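Local coordinates for protein acyl-CoA thioesterase II TesB2 (Mycobacterium marinum, PDB 3U0A) that probably hydrolyses fatty acyl-CoA thioesters to free fatty acids and coenzyme A, as a member of the C/M/P thioester hydrolase family, at residues H254-I257 and E263-A266; C191-M196 and M225-G230. All coordinates share one frame; numbering follows the deposited sequence.

In the fold
Both contacts belong to the second hotdog-type half of the chain and are largely buried. Contact 1 holds two neighbouring strands of a hairpin together, edge to edge, by backbone hydrogen bonds. Contact 2 packs the helix 186-200 onto a face of the sheet through apolar side chains, with no hydrogen bond between the segments. Their centres lie about 9 Å apart, and they share a seam: the strands 264-275 and 217-227 are neighbours, and Val265 and Met228 are joined through their backbones. Leu193 of the helix also touches Ile257 and Ala266. Contact 1 has a polar margin, where Lys256 meets a sulfate ion. Both contacts also reach the second subunit.

Contact 1 (H254-I257 and E263-A266); sequences HGKI and ELVA. With SO4 (sulfate ion), chain L.
Ile257 and Ala266 pair across an antiparallel beta hairpin at a classic beta bulge, where Val265 and Ala266 together face the single residue Ile257. The hairpin joins strands 250-259 and 264-275 of the second hotdog-type half. Two backbone bonds frame the bulge. Ile257 N gives its hydrogen to Ala266 O at 2.8 Å. Ile257 O receives the hydrogen of Val265 N at 2.9 Å, and this bond is almost straight, 174° at the hydrogen. The two short strand segments are splayed, with 126° between their directions.

Ile257 buries the most area here. Its CG2, anti to the backbone N, meets CG2 of Val265 at 3.8 Å, and the two side chains cross at about a right angle. Its CD1 lies 4.4 Å from Ala266 CB, on the same side of the sheet. Leu193 of helix 186-200 covers Ile257 and Ala266 on that side.

Leu264 adds a smaller apolar contact. Its CD1 branch rests 3.7 Å from Lys256 CB. Beyond CB the lysine chain leaves the hairpin partner and bends at its last torsion, chi4 73°. This turns the ammonium group toward a sulfate ion, probably from the crystallisation liquor, which Lys168 also binds. Lys256 NZ lies at the edge of the His254 ring, in its plane. Sulfate O1 approaches that ring obliquely, and the bond from Lys256 NZ to sulfate O1 is weak, at 3.3 Å.

Contact 2 (C191-M196 and M225-G230); sequences CALAYM and MWFMRG
Met225 reaches from its strand to Ala194 on the helix 186-200, and this pair carries most of the contact. The helix packs across the sheet, as the central helix does in a hotdog fold. Strand 217-227 supplies Met225 and Phe227, and both point their side chains toward the helix. Trp226, between them, takes part in the contact with the second subunit: its NE1 is hydrogen-bonded to Asp222 OD2 of that chain.

The methionine can be followed outward. Its CB starts toward the helix but is still too far to touch it. CG stands anti to the carbonyl carbon, chi1 -58°, and from there the chain runs extended, which carries the sulfur and methyl up to the helix. SD is the first atom to touch: it lies 3.6 Å from Ala194 CB and 4.0 Å from Ala194 CA. CE stays alongside the same residue, 3.8 Å from Ala194 O and 4.1 Å from Ala194 CA. The end of the side chain therefore lies along both the methyl and the backbone of one helical residue. Ser197 and Asp198 of the same helix also touch this methionine.

Leu193 makes the second, looser contact. Its CD2 methyl sits at the edge of the Phe227 ring, near the ring plane, 4.3 Å from CE1. Ile190 of the helix and Leu62 of the neighbouring strand 58-66 also pack on Phe227.

No hydrogen bond crosses between the two segments. All four touching residues are buried, and their side chains are apolar. Between these two segments the helix is probably held to the sheet by dispersion and the exclusion of water, since no directed polar bond joins them.

Contact 1 (H254-I257 and E263-A266)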
ATOM      1  N   HIS A 254       0.249   1.924  -9.538  1.00 42.77           N
ATOM      2  CA  HIS A 254       1.503   1.823  -8.809  1.00 42.89           C
ATOM      3  C   HIS A 254       2.497   2.764  -9.389  1.00 43.15           C
ATOM      4  O   HIS A 254       2.634   2.835 -10.630  1.00 43.48           O
ATOM      5  CB  HIS A 254       2.062   0.418  -8.950  1.00 43.25           C
ATOM      6  CG  HIS A 254       3.458   0.278  -8.416  1.00 43.51           C
ATOM      7  ND1 HIS A 254       3.722   0.232  -7.107  1.00 43.28           N
ATOM      8  CD2 HIS A 254       4.696   0.228  -9.075  1.00 44.07           C
ATOM      9  CE1 HIS A 254       5.057   0.126  -6.922  1.00 43.67           C
ATOM     10  NE2 HIS A 254       5.648   0.129  -8.129  1.00 44.16           N
ATOM     11  N   GLY A 255       3.246   3.457  -8.536  1.00 43.09           N
ATOM     12  CA  GLY A 255       4.334   4.240  -9.062  1.00 43.46           C
ATOM     13  C   GLY A 255       5.463   4.574  -8.134  1.00 43.63           C
ATOM     14  O   GLY A 255       5.333   4.418  -6.929  1.00 43.38           O
ATOM     15  N   LYS A 256       6.558   5.056  -8.736  1.00 44.12           N
ATOM     16  CA  LYS A 256       7.742   5.516  -8.025  1.00 44.45           C
ATOM     17  C   LYS A 256       8.098   6.907  -8.509  1.00 44.61           C
ATOM     18  O   LYS A 256       7.932   7.231  -9.659  1.00 44.73           O
ATOM     19  CB  LYS A 256       8.928   4.601  -8.289  1.00 45.08           C
ATOM     20  CG  LYS A 256       8.580   3.144  -8.360  1.00 45.05           C
ATOM     21  CD  LYS A 256       9.756   2.292  -7.914  1.00 45.57           C
ATOM     22  CE  LYS A 256       9.366   0.809  -7.836  1.00 45.51           C
ATOM     23  NZ  LYS A 256       9.195   0.177  -9.180  1.00 45.86           N
ATOM     24  N   ILE A 257       8.594   7.729  -7.615  1.00 38.80           N
ATOM     25  CA  ILE A 257       8.868   9.100  -7.946  1.00 39.40           C
ATOM     26  C   ILE A 257      10.349   9.378  -7.741  1.00 39.89           C
ATOM     27  O   ILE A 257      10.906   9.066  -6.696  1.00 39.99           O
ATOM     28  CB  ILE A 257       7.974  10.033  -7.120  1.00 39.77           C
ATOM     29  CG1 ILE A 257       6.558   9.961  -7.643  1.00 39.51           C
ATOM     30  CG2 ILE A 257       8.428  11.463  -7.235  1.00 40.80           C
ATOM     31  CD1 ILE A 257       5.531   9.742  -6.581  1.00 39.38           C
ATOM     32  N   GLU A 263      17.345  10.232  -7.751  1.00 43.02           N
ATOM     33  CA  GLU A 263      17.049   9.732  -6.434  1.00 42.81           C
ATOM     34  C   GLU A 263      15.601   9.278  -6.347  1.00 41.95           C
ATOM     35  O   GLU A 263      14.696  10.045  -6.655  1.00 41.77           O
ATOM     36  CB  GLU A 263      17.258  10.809  -5.376  1.00 43.59           C
ATOM     37  CG  GLU A 263      18.674  11.340  -5.238  1.00 44.62           C
ATOM     38  CD  GLU A 263      19.642  10.367  -4.532  1.00 45.06           C
ATOM     39  OE1 GLU A 263      19.335   9.899  -3.398  1.00 45.30           O
ATOM     40  OE2 GLU A 263      20.744  10.094  -5.111  1.00 45.47           O
ATOM     41  N   LEU A 264      15.393   8.041  -5.893  1.00 41.66           N
ATOM     42  CA  LEU A 264      14.059   7.508  -5.634  1.00 41.01           C
ATOM     43  C   LEU A 264      13.601   8.048  -4.281  1.00 41.42           C
ATOM     44  O   LEU A 264      14.242   7.795  -3.272  1.00 42.20           O
ATOM     45  CB  LEU A 264      14.096   5.960  -5.638  1.00 40.97           C
ATOM     46  CG  LEU A 264      12.868   5.212  -5.153  1.00 40.60           C
ATOM     47  CD1 LEU A 264      11.645   5.545  -5.986  1.00 39.75           C
ATOM     48  CD2 LEU A 264      13.166   3.740  -5.228  1.00 41.03           C
ATOM     49  N   VAL A 265      12.494   8.787  -4.282  1.00 41.16           N
ATOM     50  CA  VAL A 265      12.077   9.559  -3.123  1.00 41.91           C
ATOM     51  C   VAL A 265      10.734   9.157  -2.566  1.00 41.69           C
ATOM     52  O   VAL A 265      10.502   9.413  -1.392  1.00 42.60           O
ATOM     53  CB  VAL A 265      12.065  11.073  -3.447  1.00 42.46           C
ATOM     54  CG1 VAL A 265      13.444  11.509  -3.926  1.00 42.91           C
ATOM     55  CG2 VAL A 265      11.031  11.413  -4.504  1.00 41.89           C
ATOM     56  N   ALA A 266       9.862   8.541  -3.393  1.00 40.70           N
ATOM     57  CA  ALA A 266       8.560   7.989  -2.944  1.00 40.47           C
ATOM     58  C   ALA A 266       7.996   6.861  -3.835  1.00 39.53           C
ATOM     59  O   ALA A 266       8.287   6.788  -5.035  1.00 39.04           O
ATOM     60  CB  ALA A 266       7.522   9.100  -2.754  1.00 40.81           C
TER
HETATM   61  S   SO4 L 286       7.562  -3.169 -10.483  1.00 57.00           S
HETATM   62  O1  SO4 L 286       7.335  -2.590  -9.122  1.00 45.44           O
HETATM   63  O2  SO4 L 286       6.773  -4.464 -10.646  1.00 47.27           O
HETATM   64  O3  SO4 L 286       7.204  -2.117 -11.495  1.00 34.03           O
HETATM   65  O4  SO4 L 286       9.032  -3.506 -10.578  1.00 53.32           O

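Contact 2 (C191-M196 and M225-G230)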
ATOM      1  N   CYS A 191       2.980  16.708   1.112  1.00 41.03           N
ATOM      2  CA  CYS A 191       1.598  16.970   0.718  1.00 41.09           C
ATOM      3  C   CYS A 191       1.464  17.333  -0.761  1.00 40.92           C
ATOM      4  O   CYS A 191       0.556  16.879  -1.435  1.00 40.84           O
ATOM      5  CB  CYS A 191       0.985  18.071   1.584  1.00 41.63           C
ATOM      6  SG  CYS A 191       0.612  17.561   3.287  1.00 42.05           S
ATOM      7  N   ALA A 192       2.381  18.140  -1.260  1.00 40.96           N
ATOM      8  CA  ALA A 192       2.392  18.507  -2.663  1.00 40.93           C
ATOM      9  C   ALA A 192       2.478  17.241  -3.521  1.00 40.55           C
ATOM     10  O   ALA A 192       1.674  17.055  -4.423  1.00 40.57           O
ATOM     11  CB  ALA A 192       3.548  19.475  -2.963  1.00 41.10           C
ATOM     12  N   LEU A 193       3.434  16.365  -3.204  1.00 40.31           N
ATOM     13  CA  LEU A 193       3.642  15.134  -3.961  1.00 40.02           C
ATOM     14  C   LEU A 193       2.447  14.173  -3.812  1.00 39.87           C
ATOM     15  O   LEU A 193       2.027  13.533  -4.799  1.00 39.75           O
ATOM     16  CB  LEU A 193       4.953  14.441  -3.535  1.00 39.97           C
ATOM     17  CG  LEU A 193       5.284  13.072  -4.153  1.00 39.78           C
ATOM     18  CD1 LEU A 193       6.772  12.838  -4.150  1.00 39.97           C
ATOM     19  CD2 LEU A 193       4.607  11.938  -3.412  1.00 39.64           C
ATOM     20  N   ALA A 194       1.923  14.070  -2.590  1.00 39.96           N
ATOM     21  CA  ALA A 194       0.820  13.165  -2.310  1.00 39.92           C
ATOM     22  C   ALA A 194      -0.446  13.665  -3.030  1.00 40.12           C
ATOM     23  O   ALA A 194      -1.233  12.873  -3.567  1.00 40.07           O
ATOM     24  CB  ALA A 194       0.591  13.034  -0.801  1.00 40.15           C
ATOM     25  N   TYR A 195      -0.592  14.989  -3.069  1.00 40.43           N
ATOM     26  CA  TYR A 195      -1.687  15.623  -3.782  1.00 40.82           C
ATOM     27  C   TYR A 195      -1.646  15.348  -5.287  1.00 40.75           C
ATOM     28  O   TYR A 195      -2.648  14.900  -5.897  1.00 40.95           O
ATOM     29  CB  TYR A 195      -1.665  17.145  -3.531  1.00 41.25           C
ATOM     30  CG  TYR A 195      -2.776  17.906  -4.216  1.00 41.85           C
ATOM     31  CD1 TYR A 195      -4.053  17.839  -3.740  1.00 42.29           C
ATOM     32  CD2 TYR A 195      -2.547  18.663  -5.365  1.00 42.11           C
ATOM     33  CE1 TYR A 195      -5.083  18.517  -4.346  1.00 43.00           C
ATOM     34  CE2 TYR A 195      -3.577  19.357  -5.980  1.00 42.82           C
ATOM     35  CZ  TYR A 195      -4.846  19.271  -5.465  1.00 43.28           C
ATOM     36  OH  TYR A 195      -5.908  19.919  -6.039  1.00 44.15           O
ATOM     37  N   MET A 196      -0.498  15.615  -5.905  1.00 40.60           N
ATOM     38  CA  MET A 196      -0.376  15.383  -7.360  1.00 40.67           C
ATOM     39  C   MET A 196      -0.550  13.925  -7.743  1.00 40.38           C
ATOM     40  O   MET A 196      -1.123  13.642  -8.792  1.00 40.60           O
ATOM     41  CB  MET A 196       0.923  15.916  -7.916  1.00 40.68           C
ATOM     42  CG  MET A 196       0.927  17.430  -8.020  1.00 41.15           C
ATOM     43  SD  MET A 196      -0.031  18.030  -9.413  1.00 41.85           S
ATOM     44  CE  MET A 196       0.966  17.486 -10.809  1.00 41.86           C
ATOM     45  N   MET A 225       1.215   5.080   0.552  1.00 41.58           N
ATOM     46  CA  MET A 225       2.436   5.824   0.150  1.00 41.89           C
ATOM     47  C   MET A 225       3.592   5.618   1.114  1.00 42.20           C
ATOM     48  O   MET A 225       3.388   5.353   2.302  1.00 42.15           O
ATOM     49  CB  MET A 225       2.153   7.312   0.037  1.00 41.90           C
ATOM     50  CG  MET A 225       1.057   7.664  -0.951  1.00 41.64           C
ATOM     51  SD  MET A 225       0.723   9.422  -1.028  1.00 41.66           S
ATOM     52  CE  MET A 225      -0.729   9.390  -2.116  1.00 41.35           C
ATOM     53  N   TRP A 226       4.812   5.725   0.579  1.00 42.57           N
ATOM     54  CA  TRP A 226       6.015   5.554   1.374  1.00 42.97           C
ATOM     55  C   TRP A 226       6.967   6.619   1.003  1.00 43.40           C
ATOM     56  O   TRP A 226       7.327   6.738  -0.149  1.00 43.54           O
ATOM     57  CB  TRP A 226       6.614   4.164   1.148  1.00 43.10           C
ATOM     58  CG  TRP A 226       5.700   3.023   1.598  1.00 42.71           C
ATOM     59  CD1 TRP A 226       5.674   2.388   2.824  1.00 42.66           C
ATOM     60  CD2 TRP A 226       4.677   2.354   0.826  1.00 42.39           C
ATOM     61  NE1 TRP A 226       4.728   1.411   2.861  1.00 42.31           N
ATOM     62  CE2 TRP A 226       4.081   1.355   1.704  1.00 42.16           C
ATOM     63  CE3 TRP A 226       4.201   2.478  -0.462  1.00 42.32           C
ATOM     64  CZ2 TRP A 226       3.067   0.525   1.281  1.00 41.90           C
ATOM     65  CZ3 TRP A 226       3.159   1.631  -0.875  1.00 42.07           C
ATOM     66  CH2 TRP A 226       2.620   0.675  -0.018  1.00 41.88           C
ATOM     67  N   PHE A 227       7.374   7.416   1.975  1.00 43.66           N
ATOM     68  CA  PHE A 227       8.178   8.613   1.722  1.00 44.11           C
ATOM     69  C   PHE A 227       9.576   8.328   2.164  1.00 44.72           C
ATOM     70  O   PHE A 227       9.862   8.331   3.345  1.00 44.93           O
ATOM     71  CB  PHE A 227       7.592   9.811   2.465  1.00 44.07           C
ATOM     72  CG  PHE A 227       6.146  10.010   2.188  1.00 43.50           C
ATOM     73  CD1 PHE A 227       5.723  10.417   0.939  1.00 43.30           C
ATOM     74  CD2 PHE A 227       5.197   9.741   3.146  1.00 43.22           C
ATOM     75  CE1 PHE A 227       4.380  10.581   0.661  1.00 42.84           C
ATOM     76  CE2 PHE A 227       3.854   9.904   2.869  1.00 42.78           C
ATOM     77  CZ  PHE A 227       3.444  10.330   1.629  1.00 42.60           C
ATOM     78  N   MET A 228      10.443   8.043   1.205  1.00 45.07           N
ATOM     79  CA  MET A 228      11.768   7.480   1.507  1.00 45.69           C
ATOM     80  C   MET A 228      12.916   8.513   1.671  1.00 46.45           C
ATOM     81  O   MET A 228      13.730   8.376   2.556  1.00 46.94           O
ATOM     82  CB  MET A 228      12.160   6.464   0.428  1.00 45.79           C
ATOM     83  CG  MET A 228      11.461   5.118   0.490  1.00 45.32           C
ATOM     84  SD  MET A 228      10.319   4.727  -0.877  1.00 44.78           S
ATOM     85  CE  MET A 228      11.169   5.306  -2.332  1.00 45.33           C
ATOM     86  N   ARG A 229      13.009   9.516   0.800  1.00 46.61           N
ATOM     87  CA  ARG A 229      14.142  10.466   0.835  1.00 47.41           C
ATOM     88  C   ARG A 229      13.617  11.854   0.599  1.00 47.29           C
ATOM     89  O   ARG A 229      12.552  12.034   0.017  1.00 46.66           O
ATOM     90  CB  ARG A 229      15.181  10.139  -0.246  1.00 47.98           C
ATOM     91  CG  ARG A 229      15.949   8.859   0.009  1.00 48.33           C
ATOM     92  CD  ARG A 229      16.618   8.371  -1.264  1.00 48.74           C
ATOM     93  NE  ARG A 229      17.220   7.048  -1.092  1.00 49.02           N
ATOM     94  CZ  ARG A 229      16.646   5.874  -1.392  1.00 48.55           C
ATOM     95  NH1 ARG A 229      15.425   5.789  -1.923  1.00 47.78           N
ATOM     96  NH2 ARG A 229      17.314   4.755  -1.145  1.00 48.92           N
ATOM     97  N   GLY A 230      14.360  12.840   1.050  1.00 47.94           N
ATOM     98  CA  GLY A 230      13.974  14.223   0.829  1.00 47.93           C
ATOM     99  C   GLY A 230      14.056  14.635  -0.629  1.00 47.93           C
ATOM    100  O   GLY A 230      14.908  14.152  -1.394  1.00 48.34           O
TER